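Local coordinates for protein adenosylmethionine-8-amino-7-oxononanoate aminotransferase (Methanocaldococcus jannaschii, PDB 6ZHK) that probably transfers the amino group of S-adenosyl-L-methionine to 7-keto-8-aminopelargonic acid with pyridoxal 5'-phosphate as cofactor, a step of biotin synthesis, at residues Tyr46-Asp49 with Asn53-Leu56; Glu216-Ile221 with Ala255-Glu260; Lys380-Val385 with Glu459-Ala464. One frame throughout, in Å; residues are numbered along the deposited sequence.

Contact 1 of 3, residues Tyr46-Asp49 with Asn53-Leu56; sequences YLID and NKYL
Tyr46 lies across the backbone and side chain of Leu56. Its CG sits beside the backbone N (chi1 -73°), which lets the ring lean over the start of Leu56. CB and CG are close to Tyr55 O. CD2 comes to 3.4 Å from Leu56 N, and CE2 to 3.7 Å from Leu56 CA. Near the tip, CZ meets Leu56 CD1 at 3.7 Å, and OH passes the same methyl. Leu56 CD1 stands over the ring face, 27° off the normal, in a CH-pi contact. With an alanine here, Leu56 CD1 would probably lose the ring face it packs on, and the ring's contact with Glu449 of helix 447-463 would go too. The strands form a beta hairpin in a four-stranded mixed sheet; strand 46-49 is flanked by 38-43 and strand 54-57 by 428-429. In its hydrogen-bonded pair, Leu47 N to Tyr55 O and Tyr55 N to Leu47 O are both 2.9 Å. Asp49 N makes a hydrogen bond to Asn53 O (2.9 Å). Asp49 OD1 accepts one from Asn53 N at 3.0 Å, from above the carboxylate plane, and another from Tyr51 N, which closes an Asx turn. Asp49 OD2 approaches the edge of the Tyr55 ring.

Contact 2 of 3, residues Glu216-Ile221 with Ala255-Glu260; sequences EMISLI and AKACKE
This is an apolar helix-helix contact in the part of the fold built on the seven-stranded mixed sheet. Helix 211-224 leads into strand 228-234, and helix 250-261 leads into strand 265-268. The two strands are parallel neighbours, and the two helices run nearly parallel too. Their segment axes are 9.7 Å apart and 16° from parallel. This is the alpha/beta layering expected of the large domain in fold-type I pyridoxal-phosphate enzymes, to which class-III aminotransferases belong.

Ala257 is at the centre. Its small CB points toward helix 211-224 and meets two isoleucines. Ile218 presents both branches to it, with CG1 and CG2 each 4.1 Å from Ala257 CB. Ile221 comes from one turn further along. Its CG1 lies beside the backbone N (chi1 -64°), and CD1 at the end of that branch touches two residues. It is 4.2 Å from Ala257 CB and 4.1 Å from Cys258 SG. The other branch, CG2, rests near Ala257 O. Ile221 also packs on Val254 and on Ile149 of strand 147-151, so it joins the helix pair to the sheet. On the exposed side of helix 250-261, Lys256 NZ makes a salt bridge to Glu260 OE2 at 3.1 Å. It meets the carboxylate from above its plane and stays within one helix.

Apart from Ile221 CG2 on the backbone oxygen of Ala257, the contacts across the interface are made by methyl and methylene groups and one sulfur. The pair is probably held by shape and by exclusion of water, with no polar bond to fix its register.

Contact 3 of 3, residues Lys380-Val385 with Glu459-Ala464; sequences KELEHV and EAIKEA
Leu382 O is gripped twice, while the side chain of the same residue packs on Ile461. The oxygen accepts Val385 N at 3.3 Å, closing a type I beta turn from Leu382 to Val385. It also accepts Lys403 NZ, which bonds Lys380 O as well. This holds the loop before strand 385-391 in shape. The Leu382 side chain points toward the last turns of helix 447-463, and its two methyls divide the work. The Leu382 and Ile461 side chains cross obliquely, and Leu382 CD1 comes to 3.6 Å from Ile461 CG2, the closest approach of the contact. Leu382 CD2 lies across the aliphatic part of Lys462, 3.8 Å from both CG and CD. The lysine chain bends about CG-CD (chi3 73°), and CE and NZ turn away from the leucine. Ile461 CD1 reaches further and touches Val385 CG2 at 4.0 Å, the two side chains crossing at about a right angle. Val419 of helix 415-425 also packs on Ile461. On helix 447-463, Glu459 and Glu463 both form salt bridges to Lys426. The chemistry is therefore split: polar bonds set the turn and brace the helix separately, and between them the contact itself is all hydrocarbon.

How the contacts relate
From the N terminus, contact 1 comes first and closes the short hairpin turn, with three residues between its segments. Contact 2 follows and closes a loop of 33 residues, bringing together two helices beside the seven-stranded sheet. Contact 3 comes last. It closes 73 residues and ties the C-terminal helix to the loop before strand 385-391. The three are in series, so none nests in or crosses another. Contacts 1 and 2 are on opposite sides of the chain's centre, their centres 46 Å apart. Contacts 1 and 3 are nearer, about 12 Å between nearest atoms. Helix 447-463 connects them: its Glu449 touches the hairpin, and its far end forms contact 3.

Contact 1 of 3, residues Tyr46-Asp49 with Asn53-Leu56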
# COMPACT_ATOMS: atom_id res chain seq x y z
N TYR A 46 -20.10 16.96 3.16
CA TYR A 46 -19.85 17.39 4.53
C TYR A 46 -19.43 16.23 5.44
O TYR A 46 -19.99 15.15 5.36
CB TYR A 46 -21.13 17.97 5.15
CG TYR A 46 -21.41 19.31 4.55
CD1 TYR A 46 -22.04 19.43 3.31
CD2 TYR A 46 -20.95 20.45 5.19
CE1 TYR A 46 -22.18 20.68 2.72
CE2 TYR A 46 -21.13 21.71 4.63
CZ TYR A 46 -21.76 21.82 3.41
OH TYR A 46 -21.83 23.10 2.92
N LEU A 47 -18.37 16.46 6.21
CA LEU A 47 -17.89 15.57 7.26
C LEU A 47 -18.68 15.95 8.53
O LEU A 47 -18.79 17.13 8.86
CB LEU A 47 -16.41 15.91 7.48
CG LEU A 47 -15.53 15.55 6.27
CD1 LEU A 47 -14.18 16.28 6.33
CD2 LEU A 47 -15.36 14.01 6.16
N ILE A 48 -19.16 14.94 9.26
CA ILE A 48 -19.92 15.21 10.47
C ILE A 48 -19.16 14.64 11.66
O ILE A 48 -18.84 13.45 11.65
CB ILE A 48 -21.32 14.55 10.34
CG1 ILE A 48 -22.03 15.10 9.09
CG2 ILE A 48 -22.14 14.77 11.62
CD1 ILE A 48 -23.47 14.59 8.87
N ASP A 49 -18.84 15.50 12.64
CA ASP A 49 -18.06 15.06 13.77
C ASP A 49 -18.93 14.42 14.85
O ASP A 49 -20.15 14.34 14.73
CB ASP A 49 -17.10 16.13 14.25
CG ASP A 49 -17.74 17.19 15.13
OD1 ASP A 49 -18.96 17.10 15.33
OD2 ASP A 49 -17.01 18.12 15.53
N ASN A 53 -21.51 18.30 14.45
CA ASN A 53 -21.18 19.47 13.65
C ASN A 53 -20.76 19.07 12.22
O ASN A 53 -20.10 18.06 12.01
CB ASN A 53 -20.04 20.21 14.34
CG ASN A 53 -20.47 20.76 15.67
OD1 ASN A 53 -21.56 21.30 15.78
ND2 ASN A 53 -19.68 20.53 16.70
N LYS A 54 -21.10 19.89 11.23
CA LYS A 54 -20.84 19.60 9.84
C LYS A 54 -19.77 20.56 9.29
O LYS A 54 -19.73 21.77 9.63
CB LYS A 54 -22.11 19.81 9.01
CG LYS A 54 -23.31 18.92 9.35
CD LYS A 54 -24.55 19.27 8.47
CE LYS A 54 -25.78 18.38 8.62
NZ LYS A 54 -26.15 18.25 10.05
N TYR A 55 -18.86 19.99 8.47
CA TYR A 55 -17.74 20.70 7.88
C TYR A 55 -17.66 20.40 6.40
O TYR A 55 -17.65 19.23 6.02
CB TYR A 55 -16.46 20.30 8.61
CG TYR A 55 -16.54 20.63 10.08
CD1 TYR A 55 -16.22 21.91 10.52
CD2 TYR A 55 -16.93 19.68 11.00
CE1 TYR A 55 -16.33 22.26 11.87
CE2 TYR A 55 -17.00 20.00 12.35
CZ TYR A 55 -16.67 21.28 12.78
OH TYR A 55 -16.76 21.62 14.11
N LEU A 56 -17.69 21.44 5.55
CA LEU A 56 -17.51 21.22 4.13
C LEU A 56 -16.13 20.61 3.89
O LEU A 56 -15.12 21.18 4.32
CB LEU A 56 -17.63 22.58 3.44
CG LEU A 56 -17.52 22.59 1.91
CD1 LEU A 56 -18.68 21.82 1.29
CD2 LEU A 56 -17.61 24.04 1.45

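Contact 2 of 3, residues Glu216-Ile221 with Ala255-Glu260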
# COMPACT_ATOMS: atom_id res chain seq x y z
N GLU A 216 16.10 23.28 -19.70
CA GLU A 216 16.97 22.71 -18.69
C GLU A 216 16.70 21.21 -18.58
O GLU A 216 17.65 20.42 -18.55
CB GLU A 216 16.77 23.43 -17.36
CG GLU A 216 17.35 22.63 -16.21
CD GLU A 216 16.72 22.75 -14.82
OE1 GLU A 216 15.66 23.43 -14.66
OE2 GLU A 216 17.34 22.20 -13.88
N MET A 217 15.40 20.84 -18.53
CA MET A 217 14.96 19.45 -18.37
C MET A 217 15.30 18.63 -19.61
O MET A 217 15.72 17.47 -19.55
CB MET A 217 13.45 19.39 -18.08
CG MET A 217 12.91 17.98 -18.16
SD MET A 217 13.64 16.90 -16.88
CE MET A 217 12.45 17.09 -15.55
N ILE A 218 15.06 19.21 -20.80
CA ILE A 218 15.34 18.47 -22.02
C ILE A 218 16.83 18.18 -22.09
O ILE A 218 17.23 17.07 -22.44
CB ILE A 218 14.87 19.29 -23.24
CG1 ILE A 218 13.34 19.38 -23.24
CG2 ILE A 218 15.42 18.60 -24.48
CD1 ILE A 218 12.72 20.31 -24.35
N SER A 219 17.65 19.18 -21.73
CA SER A 219 19.10 19.06 -21.73
C SER A 219 19.52 17.93 -20.78
O SER A 219 20.46 17.21 -21.10
CB SER A 219 19.78 20.38 -21.31
OG SER A 219 19.52 21.34 -22.33
N LEU A 220 18.91 17.85 -19.61
CA LEU A 220 19.26 16.78 -18.69
C LEU A 220 18.88 15.41 -19.28
O LEU A 220 19.66 14.48 -19.17
CB LEU A 220 18.50 17.05 -17.41
CG LEU A 220 19.06 16.57 -16.08
CD1 LEU A 220 20.31 17.38 -15.71
CD2 LEU A 220 17.99 16.80 -15.03
N ILE A 221 17.69 15.28 -19.92
CA ILE A 221 17.31 14.05 -20.58
C ILE A 221 18.32 13.68 -21.67
O ILE A 221 18.77 12.53 -21.76
CB ILE A 221 15.84 14.12 -21.10
CG1 ILE A 221 14.89 14.25 -19.91
CG2 ILE A 221 15.53 12.90 -22.00
CD1 ILE A 221 13.45 14.66 -20.28
N ALA A 255 7.75 14.81 -22.62
CA ALA A 255 7.36 13.57 -23.29
C ALA A 255 8.04 13.44 -24.64
O ALA A 255 8.46 12.36 -25.04
CB ALA A 255 5.85 13.52 -23.40
N LYS A 256 8.12 14.54 -25.40
CA LYS A 256 8.69 14.42 -26.73
C LYS A 256 10.17 14.10 -26.57
O LYS A 256 10.70 13.27 -27.31
CB LYS A 256 8.49 15.75 -27.47
CG LYS A 256 9.19 15.90 -28.82
CD LYS A 256 8.77 17.25 -29.41
CE LYS A 256 9.02 17.48 -30.90
NZ LYS A 256 10.44 17.74 -31.17
N ALA A 257 10.83 14.74 -25.61
CA ALA A 257 12.24 14.49 -25.34
C ALA A 257 12.47 13.04 -24.90
O ALA A 257 13.44 12.42 -25.34
CB ALA A 257 12.74 15.48 -24.32
N CYS A 258 11.56 12.49 -24.07
CA CYS A 258 11.66 11.08 -23.71
C CYS A 258 11.54 10.17 -24.93
O CYS A 258 12.29 9.21 -25.12
CB CYS A 258 10.62 10.70 -22.67
SG CYS A 258 10.93 11.50 -21.08
N LYS A 259 10.60 10.48 -25.83
CA LYS A 259 10.44 9.70 -27.05
C LYS A 259 11.71 9.77 -27.91
O LYS A 259 12.18 8.72 -28.37
CB LYS A 259 9.19 10.17 -27.82
CG LYS A 259 8.71 9.27 -28.95
CD LYS A 259 7.44 9.79 -29.63
CE LYS A 259 6.99 8.96 -30.83
NZ LYS A 259 6.66 7.57 -30.44
N GLU A 260 12.26 10.98 -28.08
CA GLU A 260 13.38 11.18 -28.99
C GLU A 260 14.66 10.57 -28.42
O GLU A 260 15.57 10.27 -29.19
CB GLU A 260 13.60 12.65 -29.33
CG GLU A 260 12.55 13.12 -30.31
CD GLU A 260 12.60 14.58 -30.69
OE1 GLU A 260 13.38 15.32 -30.05
OE2 GLU A 260 11.84 14.98 -31.62

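Contact 3 of 3, residues Lys380-Val385 with Glu459-Ala464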
# COMPACT_ATOMS: atom_id res chain seq x y z
N LYS A 380 -6.82 37.82 -4.36
CA LYS A 380 -5.58 38.37 -4.88
C LYS A 380 -5.35 39.76 -4.27
O LYS A 380 -4.20 40.12 -4.08
CB LYS A 380 -5.56 38.37 -6.42
CG LYS A 380 -4.95 37.13 -7.08
CD LYS A 380 -4.49 37.36 -8.51
N GLU A 381 -6.42 40.47 -3.90
CA GLU A 381 -6.32 41.83 -3.36
C GLU A 381 -5.82 41.86 -1.92
O GLU A 381 -5.30 42.89 -1.49
CB GLU A 381 -7.68 42.52 -3.18
CG GLU A 381 -8.63 42.48 -4.37
CD GLU A 381 -10.09 42.61 -3.93
OE1 GLU A 381 -10.40 42.30 -2.74
OE2 GLU A 381 -10.93 43.00 -4.78
N LEU A 382 -5.97 40.76 -1.17
CA LEU A 382 -5.73 40.80 0.28
C LEU A 382 -4.23 40.96 0.56
O LEU A 382 -3.41 40.39 -0.16
CB LEU A 382 -6.16 39.45 0.89
CG LEU A 382 -7.62 39.07 0.79
CD1 LEU A 382 -7.83 37.64 1.35
CD2 LEU A 382 -8.51 40.06 1.54
N GLU A 383 -3.91 41.60 1.69
CA GLU A 383 -2.55 41.96 2.06
C GLU A 383 -1.62 40.74 2.17
O GLU A 383 -0.41 40.88 1.90
CB GLU A 383 -2.57 42.75 3.38
CG GLU A 383 -1.18 43.11 3.94
CD GLU A 383 -1.12 43.75 5.33
OE1 GLU A 383 -2.12 44.36 5.73
OE2 GLU A 383 -0.09 43.61 6.05
N HIS A 384 -2.12 39.59 2.63
CA HIS A 384 -1.18 38.50 2.90
C HIS A 384 -1.28 37.37 1.87
O HIS A 384 -0.76 36.30 2.12
CB HIS A 384 -1.41 37.93 4.30
CG HIS A 384 -1.44 38.99 5.34
ND1 HIS A 384 -0.32 39.74 5.64
CD2 HIS A 384 -2.42 39.42 6.17
CE1 HIS A 384 -0.61 40.61 6.58
NE2 HIS A 384 -1.89 40.43 6.92
N VAL A 385 -1.92 37.61 0.72
CA VAL A 385 -1.99 36.63 -0.36
C VAL A 385 -0.90 36.94 -1.38
O VAL A 385 -0.94 38.00 -2.03
CB VAL A 385 -3.39 36.61 -1.00
CG1 VAL A 385 -3.49 35.70 -2.21
CG2 VAL A 385 -4.49 36.25 0.01
N GLU A 459 -12.69 36.15 4.34
CA GLU A 459 -12.83 36.57 5.72
C GLU A 459 -11.83 35.85 6.62
O GLU A 459 -11.30 36.44 7.56
CB GLU A 459 -14.19 36.14 6.26
CG GLU A 459 -15.39 36.83 5.64
CD GLU A 459 -16.71 36.22 6.12
OE1 GLU A 459 -16.69 35.30 7.00
OE2 GLU A 459 -17.76 36.70 5.66
N ALA A 460 -11.57 34.55 6.37
CA ALA A 460 -10.69 33.80 7.26
C ALA A 460 -9.27 34.36 7.19
O ALA A 460 -8.57 34.40 8.22
CB ALA A 460 -10.75 32.32 6.87
N ILE A 461 -8.87 34.76 5.97
CA ILE A 461 -7.52 35.25 5.77
C ILE A 461 -7.42 36.60 6.48
O ILE A 461 -6.41 36.84 7.12
CB ILE A 461 -7.19 35.30 4.27
CG1 ILE A 461 -7.05 33.87 3.71
CG2 ILE A 461 -5.93 36.12 4.03
CD1 ILE A 461 -6.87 33.88 2.19
N LYS A 462 -8.50 37.39 6.44
CA LYS A 462 -8.55 38.69 7.12
C LYS A 462 -8.53 38.55 8.64
O LYS A 462 -7.98 39.40 9.31
CB LYS A 462 -9.72 39.53 6.64
CG LYS A 462 -9.46 40.08 5.26
CD LYS A 462 -10.61 40.85 4.66
CE LYS A 462 -10.77 42.20 5.31
NZ LYS A 462 -11.69 43.03 4.48
N GLU A 463 -9.17 37.49 9.15
CA GLU A 463 -9.31 37.31 10.59
C GLU A 463 -8.08 36.67 11.20
O GLU A 463 -7.86 36.77 12.42
CB GLU A 463 -10.47 36.35 10.87
CG GLU A 463 -11.83 36.94 10.55
CD GLU A 463 -12.96 35.92 10.61
OE1 GLU A 463 -12.72 34.80 11.11
OE2 GLU A 463 -14.10 36.25 10.19
N ALA A 464 -7.33 35.91 10.39
CA ALA A 464 -6.18 35.19 10.92
C ALA A 464 -5.11 36.19 11.35
O ALA A 464 -5.04 37.31 10.84
CB ALA A 464 -5.64 34.22 9.87